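Local coordinates for protein shikimate dehydrogenase (NADP(+)) (Peptoclostridium difficile, PDB 5DZS) that probably catalyses the reversible NADPH-linked reduction of 3-dehydroshikimate to shikimate, a step on the pathway to chorismate and the aromatic amino acids, at residues T100-L105 with L134-D139; K110-D115 with K228-L233; G118-I123 with K144-T149; V122-G127 with I165-L170; D176-A181 with Q201-L206. One frame throughout, in Å; residues are numbered along the deposited sequence. Where two conformers were deposited one is given.

Interaction 1. Residues T100-L105 with L134-D139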
# COMPACT_ATOMS: atom_id res chain seq x y z
N THR B 100 -0.66 9.50 6.07
CA THR B 100 -1.95 9.56 5.45
C THR B 100 -2.55 10.99 5.49
O THR B 100 -3.73 11.15 5.09
CB THR B 100 -2.88 8.70 6.20
OG1 THR B 100 -3.01 9.29 7.52
CG2 THR B 100 -2.37 7.23 6.27
N ASP B 101 -1.81 12.02 5.95
CA ASP B 101 -2.39 13.40 6.03
C ASP B 101 -2.83 14.01 4.68
O ASP B 101 -3.89 14.66 4.60
CB ASP B 101 -1.46 14.40 6.76
CG ASP B 101 -1.57 14.32 8.28
OD1 ASP B 101 -2.55 13.76 8.79
OD2 ASP B 101 -0.67 14.86 8.98
N TYR B 102 -2.01 13.87 3.64
CA TYR B 102 -2.37 14.38 2.31
C TYR B 102 -3.63 13.63 1.83
O TYR B 102 -4.57 14.25 1.35
CB TYR B 102 -1.20 14.19 1.33
CG TYR B 102 -1.34 14.73 -0.08
CD1 TYR B 102 -2.10 14.05 -1.04
CD2 TYR B 102 -0.63 15.84 -0.48
CE1 TYR B 102 -2.19 14.51 -2.33
CE2 TYR B 102 -0.71 16.30 -1.79
CZ TYR B 102 -1.50 15.63 -2.70
OH TYR B 102 -1.57 16.09 -4.00
N PHE B 103 -3.63 12.31 1.97
CA PHE B 103 -4.79 11.49 1.56
C PHE B 103 -6.10 11.88 2.25
O PHE B 103 -7.13 12.06 1.58
CB PHE B 103 -4.52 10.00 1.78
CG PHE B 103 -5.76 9.17 1.72
CD1 PHE B 103 -6.21 8.66 0.51
CD2 PHE B 103 -6.51 8.96 2.86
CE1 PHE B 103 -7.39 7.93 0.45
CE2 PHE B 103 -7.69 8.24 2.80
CZ PHE B 103 -8.13 7.73 1.59
N GLY B 104 -6.04 12.06 3.57
CA GLY B 104 -7.22 12.42 4.35
C GLY B 104 -7.76 13.79 3.97
O GLY B 104 -8.98 13.99 3.95
N LEU B 105 -6.86 14.74 3.71
CA LEU B 105 -7.27 16.09 3.29
C LEU B 105 -7.99 16.00 1.94
O LEU B 105 -9.07 16.57 1.77
CB LEU B 105 -6.07 17.03 3.18
CG LEU B 105 -5.38 17.46 4.48
CD1 LEU B 105 -3.95 17.92 4.21
CD2 LEU B 105 -6.19 18.55 5.17
N LEU B 134 -0.12 22.15 3.01
CA LEU B 134 0.64 22.94 2.06
C LEU B 134 0.85 22.11 0.78
O LEU B 134 0.62 22.59 -0.32
CB LEU B 134 1.98 23.37 2.67
CG LEU B 134 3.00 24.09 1.77
CD1 LEU B 134 3.94 24.94 2.62
CD2 LEU B 134 3.78 23.13 0.87
N THR B 135 1.29 20.87 0.96
CA THR B 135 1.56 19.96 -0.16
C THR B 135 0.29 19.74 -0.99
O THR B 135 0.32 19.84 -2.23
CB THR B 135 2.13 18.62 0.35
OG1 THR B 135 3.28 18.86 1.18
CG2 THR B 135 2.53 17.70 -0.80
N TYR B 136 -0.82 19.47 -0.31
CA TYR B 136 -2.10 19.25 -0.99
C TYR B 136 -2.56 20.49 -1.75
O TYR B 136 -2.91 20.40 -2.93
CB TYR B 136 -3.17 18.82 0.02
CG TYR B 136 -4.55 18.80 -0.59
CD1 TYR B 136 -4.95 17.76 -1.40
CD2 TYR B 136 -5.44 19.84 -0.36
CE1 TYR B 136 -6.21 17.75 -1.97
CE2 TYR B 136 -6.70 19.84 -0.93
CZ TYR B 136 -7.08 18.80 -1.73
OH TYR B 136 -8.35 18.81 -2.29
N PHE B 137 -2.58 21.64 -1.08
CA PHE B 137 -3.01 22.89 -1.73
C PHE B 137 -2.19 23.22 -2.99
O PHE B 137 -2.76 23.60 -4.02
CB PHE B 137 -2.97 24.09 -0.76
CG PHE B 137 -4.09 24.16 0.25
CD1 PHE B 137 -5.42 24.01 -0.13
CD2 PHE B 137 -3.83 24.50 1.56
CE1 PHE B 137 -6.45 24.13 0.80
CE2 PHE B 137 -4.85 24.63 2.50
CZ PHE B 137 -6.15 24.44 2.13
N ILE B 138 -0.87 23.10 -2.91
CA ILE B 138 0.02 23.40 -4.04
C ILE B 138 -0.22 22.46 -5.22
O ILE B 138 -0.24 22.89 -6.37
CB ILE B 138 1.51 23.31 -3.65
CG1 ILE B 138 1.87 24.33 -2.56
CG2 ILE B 138 2.40 23.52 -4.88
CD1 ILE B 138 1.86 25.77 -3.00
N ASP B 139 -0.37 21.17 -4.92
CA ASP B 139 -0.63 20.19 -5.96
C ASP B 139 -1.99 20.42 -6.62
O ASP B 139 -2.17 20.11 -7.79
CB ASP B 139 -0.60 18.77 -5.39
CG ASP B 139 0.79 18.32 -4.97
OD1 ASP B 139 1.80 18.99 -5.30
OD2 ASP B 139 0.87 17.26 -4.33
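Tyr102 lays its ring across the last turns of helix 128-139, with one ring face over Tyr136 and the hydroxyl reaching Asp139. The CB of Tyr136 sits 4.3 Å from the centroid of the Tyr102 ring, close enough to the ring normal for a CH-pi contact. Beyond CB, the Tyr136 ring turns its edge to the same Tyr102 ring in a T-shaped pair, centroids 5.7 Å apart and planes at 78°. The tyrosine reaches this far because its CG lies anti to the backbone N (chi1 -176°), which carries the ring out from a CB that does not itself point at the partner helix. Methyl CG2 of Thr135 touches CE2 of Tyr102 at 3.7 Å, while its OG1 bonds back to Lys131 O one turn earlier. At the far end of the ring, Tyr102 OH donates to Asp139 OD2 over 2.7 Å, using the anti lone pair of that oxygen. The same OD2 forms a salt bridge with Arg81, a charge that would probably favour an ionised carboxylate. Leu105, one turn after Tyr102, adds a looser contact through CD1 to CB of Tyr136. The axes of 101-105 and 134-139 cross at -56°, 9.5 Å apart. Helix 77-82 covers Tyr102 and Thr135 through Ile82, and Leu105 packs against Met235 of helix 233-248; Asp101, a predicted shikimate ligand, begins helix 101-111.

Interaction 2. Residues K110-D115 with K228-L233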
# COMPACT_ATOMS: atom_id res chain seq x y z
N LYS B 110 -12.96 16.59 -1.14
CA LYS B 110 -13.89 16.03 -2.13
C LYS B 110 -15.27 15.85 -1.52
O LYS B 110 -16.27 16.17 -2.15
CB LYS B 110 -13.40 14.68 -2.65
CG LYS B 110 -12.19 14.77 -3.55
CD LYS B 110 -11.65 13.39 -3.86
CE LYS B 110 -10.48 13.45 -4.82
NZ LYS B 110 -9.74 12.16 -4.84
N MET B 111 -15.32 15.35 -0.30
CA MET B 111 -16.60 15.11 0.36
C MET B 111 -17.35 16.43 0.57
O MET B 111 -18.56 16.50 0.36
CB MET B 111 -16.36 14.36 1.68
CG MET B 111 -17.59 14.13 2.54
SD MET B 111 -18.14 15.59 3.44
CE MET B 111 -16.70 15.96 4.47
N ALA B 112 -16.62 17.48 0.96
CA ALA B 112 -17.19 18.79 1.21
C ALA B 112 -17.38 19.61 -0.08
O ALA B 112 -17.85 20.75 -0.03
CB ALA B 112 -16.32 19.55 2.19
N ASN B 113 -17.02 19.04 -1.24
CA ASN B 113 -17.16 19.74 -2.52
C ASN B 113 -16.41 21.07 -2.52
O ASN B 113 -16.96 22.10 -2.94
CB ASN B 113 -18.64 19.98 -2.86
CG ASN B 113 -19.46 18.71 -2.88
OD1 ASN B 113 -20.53 18.64 -2.28
ND2 ASN B 113 -18.97 17.68 -3.57
N ILE B 114 -15.17 21.06 -2.06
CA ILE B 114 -14.34 22.26 -2.03
C ILE B 114 -13.18 22.10 -3.02
O ILE B 114 -12.27 21.28 -2.81
CB ILE B 114 -13.77 22.55 -0.63
CG1 ILE B 114 -14.90 22.72 0.40
CG2 ILE B 114 -12.91 23.80 -0.65
CD1 ILE B 114 -14.42 22.72 1.83
N ASP B 115 -13.24 22.87 -4.11
CA ASP B 115 -12.19 22.86 -5.12
C ASP B 115 -11.28 24.04 -4.80
O ASP B 115 -11.75 25.17 -4.73
CB ASP B 115 -12.80 23.02 -6.52
CG ASP B 115 -11.76 23.00 -7.64
OD1 ASP B 115 -10.65 22.47 -7.43
OD2 ASP B 115 -12.08 23.51 -8.73
N LYS B 228 -19.02 28.84 5.23
CA LYS B 228 -18.98 27.39 5.01
C LYS B 228 -17.96 26.82 6.00
O LYS B 228 -16.85 27.33 6.10
CB LYS B 228 -18.60 27.07 3.56
CG LYS B 228 -18.56 25.59 3.22
CD LYS B 228 -18.38 25.38 1.73
CE LYS B 228 -18.10 23.92 1.38
NZ LYS B 228 -19.12 22.97 1.90
N THR B 229 -18.36 25.80 6.75
CA THR B 229 -17.48 25.17 7.74
C THR B 229 -17.37 23.66 7.54
O THR B 229 -18.29 23.03 7.04
CB THR B 229 -17.97 25.39 9.18
OG1 THR B 229 -19.29 24.85 9.33
CG2 THR B 229 -17.96 26.86 9.53
N CYS B 230 -16.25 23.10 7.99
CA CYS B 230 -16.01 21.67 7.88
C CYS B 230 -15.11 21.28 9.05
O CYS B 230 -14.06 21.91 9.24
CB CYS B 230 -15.32 21.39 6.55
SG CYS B 230 -14.99 19.65 6.24
N ASP B 231 -15.51 20.27 9.83
CA ASP B 231 -14.68 19.79 10.95
C ASP B 231 -13.79 18.63 10.53
O ASP B 231 -13.79 18.24 9.36
CB ASP B 231 -15.49 19.50 12.24
CG ASP B 231 -16.38 18.25 12.15
OD1 ASP B 231 -16.08 17.31 11.38
OD2 ASP B 231 -17.37 18.21 12.91
N GLY B 232 -13.01 18.12 11.46
CA GLY B 232 -12.03 17.11 11.09
C GLY B 232 -12.46 15.68 11.11
O GLY B 232 -11.66 14.81 10.76
N LEU B 233 -13.72 15.40 11.47
CA LEU B 233 -14.12 14.00 11.67
C LEU B 233 -14.01 13.12 10.43
O LEU B 233 -13.50 11.99 10.51
CB LEU B 233 -15.51 13.90 12.29
CG LEU B 233 -15.98 12.48 12.65
CD1 LEU B 233 -15.05 11.79 13.65
CD2 LEU B 233 -17.40 12.54 13.20
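Ala112 and Cys230 meet where a Schellman motif, completed at Asn113, closes helix 101-111 against the edge strand 228-230 of the parallel nucleotide-binding sheet. Two side chains of the strand, Lys228 and Cys230, make the contact. The SG of Cys230 lies 4.3 Å from CB of Ala112 and 4.4 Å from CE of Met111, a loose apolar cluster at the end of the helix. Lys228 stays extended until a bend at its last torsion (chi4 55°), which turns NZ toward the helix end. There NZ gives a weak hydrogen bond of 3.2 Å to Ala112 O. The aliphatic part of the same lysine runs antiparallel alongside the Ile114 side chain, and CE of Lys228 comes within 3.6 Å of Ile114 CG1.

Around this first shell, Ile114 is buried against Ile205 and Ile207 of the adjacent strand, so the residue after the turn is tied to the sheet as well as to the lysine. Phe109 of the helix packs on it too. Lys228 is itself fixed by backbone bonds to Asp204 and Leu206, and Cys230 by one to Asp208; Met108 also touches the Cys230 side chain. Beyond the strand the chain turns into helix 233-248, passing through Gly232, a predicted NADP(+) ligand. Asp231 makes a capping bond at the start of that helix: its OD1 accepts from Leu233 N at 3.0 Å, with the donor 46° out of the carboxylate plane.

Interaction 3. Residues G118-I123 with K144-T149. With SO4 (sulfate ion), chain E.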
# COMPACT_ATOMS: atom_id res chain seq x y z
N GLY B 118 -7.18 27.70 -8.20
CA GLY B 118 -7.16 29.15 -8.37
C GLY B 118 -7.62 29.98 -7.18
O GLY B 118 -7.91 31.17 -7.32
N LYS B 119 -7.67 29.37 -5.99
CA LYS B 119 -8.13 30.09 -4.81
C LYS B 119 -6.99 30.62 -3.94
O LYS B 119 -5.82 30.39 -4.22
CB LYS B 119 -9.08 29.22 -4.00
CG LYS B 119 -10.37 28.95 -4.76
CD LYS B 119 -11.39 28.23 -3.91
CE LYS B 119 -12.66 28.01 -4.71
NZ LYS B 119 -13.64 27.17 -3.96
N VAL B 120 -7.36 31.37 -2.91
CA VAL B 120 -6.41 31.92 -1.96
C VAL B 120 -6.70 31.24 -0.63
O VAL B 120 -7.85 31.21 -0.19
CB VAL B 120 -6.57 33.45 -1.79
CG1 VAL B 120 -5.58 34.00 -0.76
CG2 VAL B 120 -6.40 34.16 -3.13
N ALA B 121 -5.66 30.68 -0.01
CA ALA B 121 -5.84 29.98 1.26
C ALA B 121 -4.76 30.34 2.26
O ALA B 121 -3.63 30.71 1.89
CB ALA B 121 -5.86 28.47 1.05
N VAL B 122 -5.13 30.22 3.53
CA VAL B 122 -4.23 30.45 4.63
C VAL B 122 -4.27 29.21 5.50
O VAL B 122 -5.35 28.71 5.84
CB VAL B 122 -4.65 31.65 5.48
CG1 VAL B 122 -3.82 31.74 6.76
CG2 VAL B 122 -4.52 32.93 4.67
N ILE B 123 -3.09 28.70 5.84
CA ILE B 123 -2.96 27.60 6.78
C ILE B 123 -2.48 28.18 8.10
O ILE B 123 -1.49 28.93 8.13
CB ILE B 123 -1.92 26.55 6.34
CG1 ILE B 123 -2.37 25.86 5.05
CG2 ILE B 123 -1.71 25.52 7.46
CD1 ILE B 123 -1.28 25.05 4.37
N LYS B 144 -2.76 31.35 -4.40
CA LYS B 144 -1.96 32.03 -3.39
C LYS B 144 -2.06 31.23 -2.09
O LYS B 144 -3.17 30.93 -1.66
CB LYS B 144 -2.55 33.42 -3.17
CG LYS B 144 -1.74 34.38 -2.31
CD LYS B 144 -0.54 34.95 -3.06
CE LYS B 144 0.05 36.12 -2.31
NZ LYS B 144 1.25 36.69 -2.98
N LEU B 145 -0.92 30.90 -1.48
CA LEU B 145 -0.91 30.15 -0.21
C LEU B 145 -0.04 30.81 0.86
O LEU B 145 1.15 31.07 0.64
CB LEU B 145 -0.41 28.72 -0.43
CG LEU B 145 -0.39 27.83 0.82
CD1 LEU B 145 -1.80 27.65 1.38
CD2 LEU B 145 0.25 26.49 0.53
N TYR B 146 -0.65 31.08 2.02
CA TYR B 146 0.06 31.63 3.17
C TYR B 146 0.05 30.59 4.29
O TYR B 146 -0.90 29.82 4.41
CB TYR B 146 -0.64 32.88 3.71
CG TYR B 146 -0.87 34.03 2.75
CD1 TYR B 146 -2.01 34.08 1.96
CD2 TYR B 146 0.01 35.11 2.69
CE1 TYR B 146 -2.26 35.14 1.10
CE2 TYR B 146 -0.23 36.18 1.84
CZ TYR B 146 -1.36 36.19 1.05
OH TYR B 146 -1.59 37.26 0.21
N VAL B 147 1.10 30.59 5.10
CA VAL B 147 1.16 29.75 6.29
C VAL B 147 1.47 30.71 7.43
O VAL B 147 2.48 31.42 7.37
CB VAL B 147 2.24 28.66 6.19
CG1 VAL B 147 2.31 27.86 7.49
CG2 VAL B 147 1.96 27.74 5.02
N SER B 148 0.59 30.76 8.43
CA SER B 148 0.75 31.69 9.56
C SER B 148 1.37 31.03 10.78
O SER B 148 0.96 29.94 11.18
CB SER B 148 -0.60 32.29 9.93
OG SER B 148 -0.44 33.35 10.86
N THR B 149 2.35 31.70 11.38
CA THR B 149 3.05 31.19 12.56
C THR B 149 3.14 32.32 13.58
O THR B 149 3.08 33.50 13.22
CB THR B 149 4.45 30.66 12.18
OG1 THR B 149 5.06 30.04 13.32
CG2 THR B 149 5.35 31.77 11.64
S SO4 E . 2.46 28.10 14.98
O1 SO4 E . 1.31 28.78 14.34
O2 SO4 E . 2.91 28.93 16.13
O3 SO4 E . 2.04 26.76 15.45
O4 SO4 E . 3.57 27.95 14.02
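Strands 120-124 and 144-149 are the parallel neighbours of a beta-alpha-beta crossover, joined through helix 128-139 in the Rossmann-type nucleotide-binding domain. Five backbone bonds run between them. The first, Lys144 N to Lys119 O, measures 3.2 Å. Farther along, Ile123 N lies 2.8 Å from Tyr146 O. On the face carrying Ala121, Ile123, Leu145 and Val147, packing is tight. Leu145 CD1 sits 4.0 Å from Ile123 CD1 and also meets CB of Ala121, under a cover supplied by helix 128-139, where Phe137 lies on Leu145.

On the other face Val120, Lys144 and Tyr146 are partly exposed, while Val122 is buried under Phe203. Tyr146 has CG anti to its carbonyl carbon (chi1 -56°), which swings the ring back along the neighbouring strand: CG1 of Val120 meets CE1 in the ring plane at 4.0 Å, and CG2 of Val122 meets CD1. Lys144 CB lies 3.9 Å from both CG1 and CG2 of Val120; the lysine then bends at chi2 and leads its amino group away. Ile163 of the next strand touches both Lys144 and Tyr146. At the C-terminal end of the sheet, a sulfate, probably from the crystallisation liquor, takes a hydrogen bond from Thr149 OG1 to its O4 at 2.7 Å.

Interaction 4. Residues V122-G127 with I165-L170. With SO4 (sulfate ion), chain E.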
# COMPACT_ATOMS: atom_id res chain seq x y z
N VAL B 122 -5.13 30.22 3.53
CA VAL B 122 -4.23 30.45 4.63
C VAL B 122 -4.27 29.21 5.50
O VAL B 122 -5.35 28.71 5.84
CB VAL B 122 -4.65 31.65 5.48
CG1 VAL B 122 -3.82 31.74 6.76
CG2 VAL B 122 -4.52 32.93 4.67
N ILE B 123 -3.09 28.70 5.84
CA ILE B 123 -2.96 27.60 6.78
C ILE B 123 -2.48 28.18 8.10
O ILE B 123 -1.49 28.93 8.13
CB ILE B 123 -1.92 26.55 6.34
CG1 ILE B 123 -2.37 25.86 5.05
CG2 ILE B 123 -1.71 25.52 7.46
CD1 ILE B 123 -1.28 25.05 4.37
N LEU B 124 -3.17 27.85 9.19
CA LEU B 124 -2.77 28.28 10.51
C LEU B 124 -1.93 27.20 11.16
O LEU B 124 -2.41 26.07 11.36
CB LEU B 124 -3.99 28.53 11.39
CG LEU B 124 -5.03 29.51 10.87
CD1 LEU B 124 -6.21 29.53 11.82
CD2 LEU B 124 -4.41 30.89 10.70
N GLY B 125 -0.68 27.53 11.48
CA GLY B 125 0.23 26.61 12.15
C GLY B 125 1.28 26.01 11.24
O GLY B 125 1.17 26.06 10.01
N THR B 126 2.32 25.41 11.83
CA THR B 126 3.45 24.89 11.03
C THR B 126 3.91 23.45 11.29
O THR B 126 5.03 23.09 10.94
CB THR B 126 4.67 25.83 11.18
OG1 THR B 126 5.02 25.96 12.56
CG2 THR B 126 4.36 27.21 10.61
N GLY B 127 3.05 22.62 11.88
CA GLY B 127 3.41 21.23 12.18
C GLY B 127 3.37 20.33 10.95
O GLY B 127 3.39 20.80 9.82
N ILE B 165 3.90 34.04 7.10
CA ILE B 165 3.42 35.27 7.74
C ILE B 165 3.21 35.03 9.22
O ILE B 165 3.24 33.89 9.68
CB ILE B 165 2.09 35.76 7.13
CG1 ILE B 165 0.97 34.72 7.35
CG2 ILE B 165 2.26 36.07 5.65
CD1 ILE B 165 -0.39 35.18 6.90
N ASP B 166 3.02 36.12 9.97
CA ASP B 166 2.67 36.01 11.38
C ASP B 166 1.22 36.44 11.53
O ASP B 166 0.61 36.91 10.57
CB ASP B 166 3.64 36.78 12.30
CG ASP B 166 3.59 38.28 12.10
OD1 ASP B 166 2.59 38.82 11.58
OD2 ASP B 166 4.58 38.93 12.49
N TYR B 167 0.66 36.29 12.72
CA TYR B 167 -0.75 36.58 12.96
C TYR B 167 -1.10 38.07 12.85
O TYR B 167 -2.28 38.43 12.71
CB TYR B 167 -1.21 35.95 14.29
CG TYR B 167 -1.36 34.44 14.22
CD1 TYR B 167 -0.25 33.60 14.15
CD2 TYR B 167 -2.62 33.85 14.22
CE1 TYR B 167 -0.39 32.22 14.08
CE2 TYR B 167 -2.77 32.47 14.16
CZ TYR B 167 -1.65 31.66 14.09
OH TYR B 167 -1.80 30.28 14.03
N GLU B 168 -0.08 38.93 12.90
CA GLU B 168 -0.27 40.36 12.75
C GLU B 168 -0.54 40.68 11.29
O GLU B 168 -1.48 41.40 10.97
CB GLU B 168 0.95 41.12 13.26
CG GLU B 168 1.20 40.91 14.74
CD GLU B 168 0.03 41.36 15.59
OE1 GLU B 168 -0.57 42.42 15.27
OE2 GLU B 168 -0.28 40.66 16.58
N GLU B 169 0.30 40.12 10.41
CA GLU B 169 0.13 40.31 8.97
C GLU B 169 -1.16 39.70 8.49
O GLU B 169 -1.76 40.16 7.53
CB GLU B 169 1.27 39.67 8.19
CG GLU B 169 2.65 40.21 8.49
CD GLU B 169 3.71 39.44 7.74
OE1 GLU B 169 3.97 39.77 6.56
OE2 GLU B 169 4.30 38.52 8.33
N LEU B 170 -1.58 38.62 9.14
CA LEU B 170 -2.81 37.94 8.76
C LEU B 170 -4.04 38.83 8.86
O LEU B 170 -5.03 38.61 8.17
CB LEU B 170 -3.01 36.70 9.65
CG LEU B 170 -4.27 35.88 9.40
CD1 LEU B 170 -4.36 35.38 7.96
CD2 LEU B 170 -4.30 34.70 10.36
S SO4 E . 2.46 28.10 14.98
O1 SO4 E . 1.31 28.78 14.34
O2 SO4 E . 2.91 28.93 16.13
O3 SO4 E . 2.04 26.76 15.45
O4 SO4 E . 3.57 27.95 14.02
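Leu170 and Leu124 carry the apolar part of this contact, methyl against methyl: CD2 of Leu170 lies 3.8 Å from CD2 of Leu124, the two side chains crossing at about a right angle. The other branch of Leu170, CD1, meets CG1 of Val122 at 3.9 Å, so one leucine spans two residues of the strand. An extended first torsion (chi1 179°) carries both branches toward it. Tyr167 crosses Leu124 in a similar way, with CE2 4.1 Å from Leu124 CD2 and its hydroxyl near Leu124 CB.

Polar contacts gather around a sulfate at the turn after the strand. Its O4 accepts from Thr149 OG1 and, over 2.9 Å, from Thr126 OG1 in one of that residue's two conformers. Sulfate O1 lies in the plane of the Tyr167 ring at its edge and close to CA of Gly125, where a CB would jam against the carbonyl O of Leu124 (phi 104°). Arg150 makes a cation-pi contact with the Tyr167 ring.

Within 165-170, Asp166 forms an Asx motif, its OD1 accepting from Glu169 N at 2.9 Å; with Leu170 N bonded to Asp166 O, it lies in the turn from which Tyr167 and Leu170 extend. No hydrogen bond links the two segments; apolar packing joins them, while threonine hydroxyls beside the glycine turn hold a sulfate, probably from the crystallisation liquor, consistent with a place where a cofactor phosphate could bind.

Interaction 5. Residues D176-A181 with Q201-L206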
# COMPACT_ATOMS: atom_id res chain seq x y z
N ASP B 176 -10.10 32.94 0.26
CA ASP B 176 -11.21 31.98 0.16
C ASP B 176 -11.28 31.03 1.34
O ASP B 176 -12.32 30.87 1.97
CB ASP B 176 -11.04 31.15 -1.12
CG ASP B 176 -11.15 31.98 -2.37
OD1 ASP B 176 -12.27 32.40 -2.69
OD2 ASP B 176 -10.11 32.20 -3.04
N ILE B 177 -10.15 30.38 1.63
CA ILE B 177 -10.08 29.34 2.64
C ILE B 177 -9.10 29.61 3.78
O ILE B 177 -7.98 30.07 3.55
CB ILE B 177 -9.62 28.01 1.99
CG1 ILE B 177 -10.65 27.54 0.95
CG2 ILE B 177 -9.37 26.93 3.03
CD1 ILE B 177 -10.11 26.49 -0.00
N ILE B 178 -9.55 29.34 5.00
CA ILE B 178 -8.66 29.39 6.16
C ILE B 178 -8.76 28.02 6.83
O ILE B 178 -9.85 27.55 7.19
CB ILE B 178 -8.93 30.58 7.10
CG1 ILE B 178 -7.84 30.65 8.19
CG2 ILE B 178 -10.33 30.53 7.70
CD1 ILE B 178 -7.87 31.94 8.99
N LEU B 179 -7.61 27.38 6.97
CA LEU B 179 -7.52 26.04 7.52
C LEU B 179 -6.72 26.04 8.82
O LEU B 179 -5.57 26.54 8.88
CB LEU B 179 -6.91 25.12 6.47
CG LEU B 179 -6.78 23.62 6.83
CD1 LEU B 179 -6.87 22.75 5.59
CD2 LEU B 179 -5.51 23.33 7.61
N ASN B 180 -7.34 25.51 9.87
CA ASN B 180 -6.68 25.41 11.17
C ASN B 180 -5.90 24.11 11.34
O ASN B 180 -6.50 23.03 11.48
CB ASN B 180 -7.69 25.48 12.31
CG ASN B 180 -7.03 25.34 13.66
OD1 ASN B 180 -5.95 25.89 13.89
ND2 ASN B 180 -7.65 24.57 14.55
N ALA B 181 -4.58 24.22 11.34
CA ALA B 181 -3.69 23.08 11.57
C ALA B 181 -2.99 23.20 12.93
O ALA B 181 -1.99 22.52 13.17
CB ALA B 181 -2.65 22.97 10.46
N GLN B 201 -13.75 36.80 9.54
CA GLN B 201 -14.65 37.53 8.66
C GLN B 201 -14.09 37.70 7.24
O GLN B 201 -14.86 37.84 6.30
CB GLN B 201 -14.97 38.88 9.28
CG GLN B 201 -16.09 39.63 8.61
CD GLN B 201 -16.49 40.86 9.39
OE1 GLN B 201 -15.96 41.10 10.48
NE2 GLN B 201 -17.43 41.63 8.86
N ASN B 202 -12.76 37.64 7.09
CA ASN B 202 -12.13 37.84 5.77
C ASN B 202 -12.01 36.59 4.89
O ASN B 202 -11.35 36.63 3.85
CB ASN B 202 -10.73 38.47 5.94
CG ASN B 202 -10.79 39.87 6.53
OD1 ASN B 202 -11.79 40.58 6.41
ND2 ASN B 202 -9.68 40.29 7.14
N PHE B 203 -12.65 35.49 5.30
CA PHE B 203 -12.60 34.24 4.54
C PHE B 203 -14.00 33.70 4.31
O PHE B 203 -14.92 34.05 5.04
CB PHE B 203 -11.68 33.22 5.24
CG PHE B 203 -10.25 33.65 5.25
CD1 PHE B 203 -9.79 34.54 6.22
CD2 PHE B 203 -9.38 33.25 4.25
CE1 PHE B 203 -8.48 34.99 6.20
CE2 PHE B 203 -8.07 33.70 4.23
CZ PHE B 203 -7.62 34.57 5.20
N ASP B 204 -14.15 32.89 3.26
CA ASP B 204 -15.44 32.29 2.89
C ASP B 204 -15.64 30.88 3.43
O ASP B 204 -16.77 30.47 3.72
CB ASP B 204 -15.57 32.22 1.36
CG ASP B 204 -15.66 33.58 0.71
OD1 ASP B 204 -16.15 34.54 1.35
OD2 ASP B 204 -15.26 33.68 -0.47
N ILE B 205 -14.54 30.13 3.56
CA ILE B 205 -14.59 28.72 3.98
C ILE B 205 -13.62 28.47 5.12
O ILE B 205 -12.46 28.89 5.05
CB ILE B 205 -14.21 27.80 2.80
CG1 ILE B 205 -15.12 28.09 1.59
CG2 ILE B 205 -14.27 26.34 3.22
CD1 ILE B 205 -14.67 27.40 0.32
N LEU B 206 -14.10 27.85 6.19
CA LEU B 206 -13.26 27.47 7.32
C LEU B 206 -13.13 25.97 7.38
O LEU B 206 -14.12 25.25 7.35
CB LEU B 206 -13.82 27.94 8.66
CG LEU B 206 -13.69 29.40 9.06
CD1 LEU B 206 -14.60 30.26 8.21
CD2 LEU B 206 -14.04 29.54 10.54
O HOH W 1 -14.70 31.11 -1.97
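Parallel strands 177-180 and 205-208, linked through the short helix 197-200, form a beta-alpha-beta unit in the second half of the Rossmann-type sheet. Asp176 O starts the pairing by accepting twice, from Ile205 N at 2.8 Å and from Asp204 N at 3.0 Å, the latter above the carbonyl plane; sharing one oxygen leaves both bonds bent (144° and 137°). Ile178 N then bonds to Ile205 O at 2.9 Å. Before the strand, Phe203 spreads its ring against Ile178, whose CB stands over one face 4.0 Å from the centroid in a CH-pi contact. With CG1 of Ile178 trans to its own N (chi1 -173°), CG2 of Ile178 reaches Leu206 CG at 3.8 Å on this face of the sheet. Ile177 and Ile205 run side by side on the other face, CG1 of Ile177 meeting CB of Ile205 at 4.0 Å. At the partly exposed end, Asp176 OD1 lies 3.9 Å from Asp204 OD2, and a water donates to both, probably easing their repulsion. Asp176 OD2 accepts from Val120 N. Strand 120-124 flanks 177-180, Phe203 reaches Val122 on it, and Phe218 of helix 217-224 packs on Ile178 and Leu206.

Overall arrangement
Interactions 2 to 5 all reach the six-stranded parallel sheet, whose order is 163-166, 144-149, 120-124, 177-180, 205-208, 228-230. Interactions 3 and 4 share Val122 and Ile123 on strand 120-124 and the same sulfate, with centres 8 Å apart; interaction 5 joins them through backbone bonds between strands 120-124 and 177-180. Interaction 2, centred 11 Å from interaction 5, lies at edge strand 228-230, the far side of the sheet from strand 163-166 of interaction 4, and encloses interactions 3, 4 and 5 in its chain loop. In interaction 1, Phe137 reaches Leu145 and Leu179, and Leu105 also packs on Leu179, so helix 101-111, which begins at predicted shikimate-binding Asp101, lies against the sheet.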